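PDB 6SER: START domain-containing protein 10 from Homo sapiens, which binds phospholipids and transfers phosphatidylcholine and phosphatidylethanolamine between membranes, preferring species with a palmitoyl or stearoyl chain on sn-1 and an unsaturated one on sn-2. Local coordinates for residues S53-A58 and K69-C74; T169-Q174 and C181-L186. All blocks are in the same frame, centred on the assembly; numbering follows the deposited sequence.

Contact 1: S53-A58 and K69-C74; sequences SVWVQA and KCRMEC
The indole of W55 lies against the neighbouring strand and meets K69 and R71 there. Its six-membered ring turns an edge to R71, with W55 CZ3 3.5 Å from R71 CB close to the ring plane. K69 comes in obliquely, CD at 3.8 Å from W55 CE3. W55 CG stands beside the backbone N (chi1 -67°), which lays the indole against both. The K69 chain bends at chi3 (-62°); its NZ is 5.6 Å from the centroid of the W55 five-membered ring, at most a weak cation-pi attraction, donates a hydrogen bond to the carbonyl of C37 and makes a cation-pi contact with W43. S53 completes this face beside R71.

Two antiparallel hydrogen-bonded pairs, S53 with R71 and W55 with K69, give four backbone bonds. The shortest runs from W55 N to K69 O, 2.8 Å, and the bond returning from K69 N reaches W55 O from above the carbonyl plane. Between them V54 and C70 form a non-hydrogen-bonded pair on the other face, where V54 CG2 packs on C70 SG at 3.7 Å and M212 of helix 197-227 touches C70.

The tight part, with S53, V54, K69 and C70 buried, ends at the partly exposed W55 and R71. The extended R71 chain leads away from 53-58 toward the exposed E73, whose OE2 lies 3.9 Å from R71 NH1, a long salt bridge. Past W55 the same ladder runs on from Q57 to K67, while the other edge of 52-57 bonds strand 43-49. The chemistry implies a hairpin with two unlike faces: V54 and C70 on one, and on the other an aromatic ring bordered by the aliphatic parts of K69 and R71, the lysine's charged end bonded to C37 O, the arginine's loosely paired with E73.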
loop_
_atom_site.group_PDB
_atom_site.type_symbol
_atom_site.label_atom_id
_atom_site.label_comp_id
_atom_site.label_asym_id
_atom_site.label_seq_id
_atom_site.Cartn_x
_atom_site.Cartn_y
_atom_site.Cartn_z
ATOM N N SER A 53 4.508 -8.610 14.086
ATOM C CA SER A 53 5.965 -8.597 13.997
ATOM C C SER A 53 6.421 -7.670 12.878
ATOM O O SER A 53 5.734 -7.496 11.866
ATOM C CB SER A 53 6.535 -10.000 13.773
ATOM O OG SER A 53 5.628 -10.801 13.045
ATOM N N VAL A 54 7.601 -7.082 13.075
ATOM C CA VAL A 54 8.217 -6.156 12.130
ATOM C C VAL A 54 9.610 -6.674 11.781
ATOM O O VAL A 54 10.397 -7.006 12.675
ATOM C CB VAL A 54 8.291 -4.727 12.705
ATOM C CG1 VAL A 54 8.925 -3.758 11.701
ATOM C CG2 VAL A 54 6.912 -4.248 13.112
ATOM N N TRP A 55 9.905 -6.755 10.483
ATOM C CA TRP A 55 11.227 -7.095 9.980
ATOM C C TRP A 55 11.801 -5.931 9.177
ATOM O O TRP A 55 11.073 -5.050 8.707
ATOM C CB TRP A 55 11.206 -8.336 9.079
ATOM C CG TRP A 55 10.872 -9.632 9.743
ATOM C CD1 TRP A 55 11.751 -10.593 10.169
ATOM C CD2 TRP A 55 9.561 -10.136 10.024
ATOM N NE1 TRP A 55 11.065 -11.655 10.707
ATOM C CE2 TRP A 55 9.719 -11.400 10.630
ATOM C CE3 TRP A 55 8.275 -9.639 9.826
ATOM C CZ2 TRP A 55 8.640 -12.170 11.039
ATOM C CZ3 TRP A 55 7.202 -10.404 10.236
ATOM C CH2 TRP A 55 7.389 -11.658 10.830
ATOM N N VAL A 56 13.101 -5.898 9.082
ATOM C CA VAL A 56 13.781 -4.885 8.340
ATOM C C VAL A 56 14.769 -5.602 7.452
ATOM O O VAL A 56 15.312 -6.576 7.849
ATOM C CB VAL A 56 14.448 -3.904 9.288
ATOM C CG1 VAL A 56 15.236 -2.887 8.533
ATOM C CG2 VAL A 56 13.412 -3.184 10.099
ATOM N N GLN A 57 14.979 -5.141 6.240
ATOM C CA GLN A 57 15.910 -5.834 5.332
ATOM C C GLN A 57 17.330 -5.803 5.877
ATOM O O GLN A 57 17.844 -4.752 6.163
ATOM C CB GLN A 57 15.726 -5.390 3.901
ATOM C CG GLN A 57 15.019 -6.476 3.125
ATOM C CD GLN A 57 15.475 -6.591 1.702
ATOM O OE1 GLN A 57 15.916 -5.620 1.122
ATOM N NE2 GLN A 57 15.320 -7.768 1.131
ATOM N N ALA A 58 17.809 -7.016 6.080
ATOM C CA ALA A 58 19.080 -7.345 6.724
ATOM C C ALA A 58 20.169 -6.886 5.809
ATOM O O ALA A 58 20.577 -7.649 4.962
ATOM C CB ALA A 58 19.167 -8.821 6.963
ATOM N N LYS A 69 8.899 -4.730 6.569
ATOM C CA LYS A 69 7.908 -5.792 6.456
ATOM C C LYS A 69 7.181 -5.916 7.784
ATOM O O LYS A 69 7.819 -5.955 8.841
ATOM C CB LYS A 69 8.556 -7.127 6.079
ATOM C CG LYS A 69 7.562 -8.268 5.977
ATOM C CD LYS A 69 8.234 -9.633 6.009
ATOM C CE LYS A 69 9.171 -9.826 4.841
ATOM N NZ LYS A 69 9.643 -11.232 4.806
ATOM N N CYS A 70 5.855 -5.959 7.747
ATOM C CA CYS A 70 5.073 -6.079 8.974
ATOM C C CYS A 70 3.972 -7.112 8.774
ATOM O O CYS A 70 3.165 -6.996 7.846
ATOM C CB CYS A 70 4.494 -4.727 9.403
ATOM S SG CYS A 70 3.821 -4.743 11.098
ATOM N N ARG A 71 3.941 -8.108 9.653
ATOM C CA ARG A 71 3.032 -9.239 9.569
ATOM C C ARG A 71 2.090 -9.211 10.766
ATOM O O ARG A 71 2.516 -8.953 11.896
ATOM C CB ARG A 71 3.826 -10.550 9.531
ATOM C CG ARG A 71 3.033 -11.807 9.281
ATOM C CD ARG A 71 3.979 -12.982 9.063
ATOM N NE ARG A 71 3.295 -14.268 8.935
ATOM C CZ ARG A 71 2.824 -14.973 9.962
ATOM N NH1 ARG A 71 2.943 -14.509 11.200
ATOM N NH2 ARG A 71 2.225 -16.142 9.751
ATOM N N MET A 72 0.805 -9.458 10.519
ATOM C CA MET A 72 -0.182 -9.398 11.590
ATOM C C MET A 72 -1.201 -10.517 11.446
ATOM O O MET A 72 -1.844 -10.655 10.401
ATOM C CB MET A 72 -0.896 -8.050 11.615
ATOM C CG MET A 72 -2.128 -8.062 12.493
ATOM S SD MET A 72 -2.859 -6.431 12.597
ATOM C CE MET A 72 -3.527 -6.261 10.940
ATOM N N GLU A 73 -1.355 -11.298 12.508
ATOM C CA GLU A 73 -2.305 -12.398 12.545
ATOM C C GLU A 73 -3.668 -11.857 12.954
ATOM O O GLU A 73 -3.794 -11.202 13.996
ATOM C CB GLU A 73 -1.829 -13.470 13.521
ATOM C CG GLU A 73 -1.618 -14.829 12.886
ATOM C CD GLU A 73 -0.877 -15.795 13.798
ATOM O OE1 GLU A 73 -1.429 -16.148 14.866
ATOM O OE2 GLU A 73 0.259 -16.191 13.446
ATOM N N CYS A 74 -4.678 -12.112 12.132
ATOM C CA CYS A 74 -6.042 -11.654 12.388
ATOM C C CYS A 74 -6.887 -12.889 12.679
ATOM O O CYS A 74 -7.282 -13.615 11.760
ATOM C CB CYS A 74 -6.586 -10.863 11.205
ATOM S SG CYS A 74 -5.726 -9.316 10.904
#

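Contact 2: T169-Q174 and C181-L186; sequences TGYLIQ and CVITYL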
loop_
_atom_site.group_PDB
_atom_site.type_symbol
_atom_site.label_atom_id
_atom_site.label_comp_id
_atom_site.label_asym_id
_atom_site.label_seq_id
_atom_site.Cartn_x
_atom_site.Cartn_y
_atom_site.Cartn_z
ATOM N N THR A 169 5.158 -0.868 -2.536
ATOM C CA THR A 169 4.317 -1.056 -1.348
ATOM C C THR A 169 3.234 -2.072 -1.698
ATOM O O THR A 169 2.869 -2.124 -2.762
ATOM C CB THR A 169 4.031 0.194 -0.518
ATOM O OG1 THR A 169 2.641 0.259 -0.371
ATOM C CG2 THR A 169 4.423 1.517 -1.074
ATOM N N GLY A 170 2.837 -2.919 -0.786
ATOM C CA GLY A 170 1.830 -3.926 -1.099
ATOM C C GLY A 170 1.442 -4.759 0.085
ATOM O O GLY A 170 2.042 -4.638 1.072
ATOM N N TYR A 171 0.481 -5.631 -0.132
ATOM C CA TYR A 171 -0.098 -6.438 0.920
ATOM C C TYR A 171 -0.300 -7.845 0.398
ATOM O O TYR A 171 -0.712 -8.037 -0.749
ATOM C CB TYR A 171 -1.448 -5.871 1.385
ATOM C CG TYR A 171 -1.386 -4.476 1.943
ATOM C CD1 TYR A 171 -1.348 -4.274 3.319
ATOM C CD2 TYR A 171 -1.357 -3.357 1.090
ATOM C CE1 TYR A 171 -1.288 -2.997 3.844
ATOM C CE2 TYR A 171 -1.297 -2.077 1.601
ATOM C CZ TYR A 171 -1.263 -1.903 2.979
ATOM O OH TYR A 171 -1.206 -0.629 3.493
ATOM N N LEU A 172 0.056 -8.821 1.227
ATOM C CA LEU A 172 -0.265 -10.222 0.997
ATOM C C LEU A 172 -1.255 -10.626 2.077
ATOM O O LEU A 172 -0.954 -10.513 3.271
ATOM C CB LEU A 172 0.987 -11.108 1.038
ATOM C CG LEU A 172 0.685 -12.603 1.032
ATOM C CD1 LEU A 172 0.184 -12.993 -0.339
ATOM C CD2 LEU A 172 1.933 -13.397 1.409
ATOM N N ILE A 173 -2.447 -11.038 1.666
ATOM C CA ILE A 173 -3.448 -11.544 2.590
ATOM C C ILE A 173 -3.508 -13.053 2.397
ATOM O O ILE A 173 -3.742 -13.539 1.286
ATOM C CB ILE A 173 -4.821 -10.885 2.366
ATOM C CG1 ILE A 173 -4.709 -9.354 2.434
ATOM C CG2 ILE A 173 -5.841 -11.382 3.401
ATOM C CD1 ILE A 173 -6.016 -8.635 2.178
ATOM N N GLN A 174 -3.243 -13.798 3.458
ATOM C CA GLN A 174 -3.306 -15.251 3.416
ATOM C C GLN A 174 -4.463 -15.686 4.297
ATOM O O GLN A 174 -4.485 -15.374 5.496
ATOM C CB GLN A 174 -1.987 -15.872 3.876
ATOM C CG GLN A 174 -0.853 -15.677 2.868
ATOM C CD GLN A 174 0.524 -15.926 3.456
ATOM O OE1 GLN A 174 0.893 -15.333 4.473
ATOM N NE2 GLN A 174 1.297 -16.795 2.810
ATOM N N CYS A 181 -7.326 -14.697 8.998
ATOM C CA CYS A 181 -6.332 -14.509 7.948
ATOM C C CYS A 181 -5.037 -13.991 8.566
ATOM O O CYS A 181 -4.985 -13.627 9.745
ATOM C CB CYS A 181 -6.835 -13.543 6.870
ATOM S SG CYS A 181 -7.023 -11.856 7.490
ATOM N N VAL A 182 -3.988 -13.968 7.744
ATOM C CA VAL A 182 -2.723 -13.317 8.068
ATOM C C VAL A 182 -2.413 -12.328 6.953
ATOM O O VAL A 182 -2.513 -12.672 5.770
ATOM C CB VAL A 182 -1.574 -14.332 8.225
ATOM C CG1 VAL A 182 -0.248 -13.621 8.467
ATOM C CG2 VAL A 182 -1.872 -15.315 9.355
ATOM N N ILE A 183 -2.044 -11.104 7.318
ATOM C CA ILE A 183 -1.706 -10.077 6.340
ATOM C C ILE A 183 -0.264 -9.643 6.560
ATOM O O ILE A 183 0.145 -9.367 7.695
ATOM C CB ILE A 183 -2.656 -8.870 6.418
ATOM C CG1 ILE A 183 -2.266 -7.818 5.370
ATOM C CG2 ILE A 183 -2.684 -8.281 7.822
ATOM C CD1 ILE A 183 -3.229 -6.678 5.242
ATOM N N THR A 184 0.503 -9.595 5.473
ATOM C CA THR A 184 1.871 -9.100 5.489
ATOM C C THR A 184 1.931 -7.825 4.660
ATOM O O THR A 184 1.559 -7.827 3.481
ATOM C CB THR A 184 2.841 -10.146 4.941
ATOM O OG1 THR A 184 2.738 -11.347 5.724
ATOM C CG2 THR A 184 4.277 -9.614 4.981
ATOM N N TYR A 185 2.379 -6.743 5.284
ATOM C CA TYR A 185 2.586 -5.460 4.623
ATOM C C TYR A 185 4.074 -5.308 4.339
ATOM O O TYR A 185 4.907 -5.514 5.229
ATOM C CB TYR A 185 2.072 -4.328 5.508
ATOM C CG TYR A 185 2.593 -2.944 5.195
ATOM C CD1 TYR A 185 1.897 -2.101 4.331
ATOM C CD2 TYR A 185 3.755 -2.454 5.798
ATOM C CE1 TYR A 185 2.351 -0.816 4.054
ATOM C CE2 TYR A 185 4.223 -1.167 5.525
ATOM C CZ TYR A 185 3.506 -0.352 4.656
ATOM O OH TYR A 185 3.941 0.922 4.373
ATOM N N LEU A 186 4.406 -4.980 3.096
ATOM C CA LEU A 186 5.788 -4.777 2.677
ATOM C C LEU A 186 5.871 -3.440 1.954
ATOM O O LEU A 186 5.131 -3.213 0.991
ATOM C CB LEU A 186 6.258 -5.926 1.778
ATOM C CG LEU A 186 7.569 -5.794 0.996
ATOM C CD1 LEU A 186 8.725 -5.481 1.912
ATOM C CD2 LEU A 186 7.833 -7.075 0.229
HETATM O O HOH W 1 0.657 -12.594 4.932
#
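Y171 and Y185 bring their rings together obliquely, centroids 5.2 Å apart and planes at 55°. Y171 CE1 sits at the edge of the Y185 ring, near its plane, 3.3 Å from Y185 CD1. Against the Y171 ring, I183 CD1 approaches at a slant, 3.6 Å from Y171 CD1. The two phenols leave their strands differently: Y171 CG is beside its backbone N (chi1 -60°), whereas Y185 CG is anti to its own (chi1 161°), and the Y171 ring leans over to Y185. I173 and I183 run side by side and extend this apolar face.

Six backbone hydrogen bonds join the antiparallel strands, two at each of the pairs G170-L186, L172-T184 and Q174-V182. On the face of L172 and T184 a water is hydrogen-bonded to L172 O, to Q174 OE1 (2.8 Å) and to T184 OG1 (2.6 Å), tying three polar atoms together across the strands.

Helix 79-87 covers Y171, I173 and I183, and M212 and M215 of helix 197-227 reach the tyrosines and I183; helix 27-38 packs on L172, Q174 and T184. Strands 142-151 and 68-74 flank the hairpin.

In the fold
Contact 1 closes before contact 2 opens, and their centres lie 10 Å apart on the same side of the chain's centre. Both are antiparallel hairpins of the one curled sheet of the START domain, and strands 68-74 and 181-190 are neighbours in it, so the order across the sheet is 52-57, 68-74, 181-190, 161-175. Probable backbone hydrogen bonds, C70 O to Y185 N and C74 N to C181 O, join the hairpins, and R71 and E73 pack on T184 and V182. Helix 197-227 packs against both. Bound triethylene glycol, probably from the crystallisation liquor, lies about 3 Å from the side chain of Y171 and about 6 Å from that of C70, as would fit the lipid cavity of START domains.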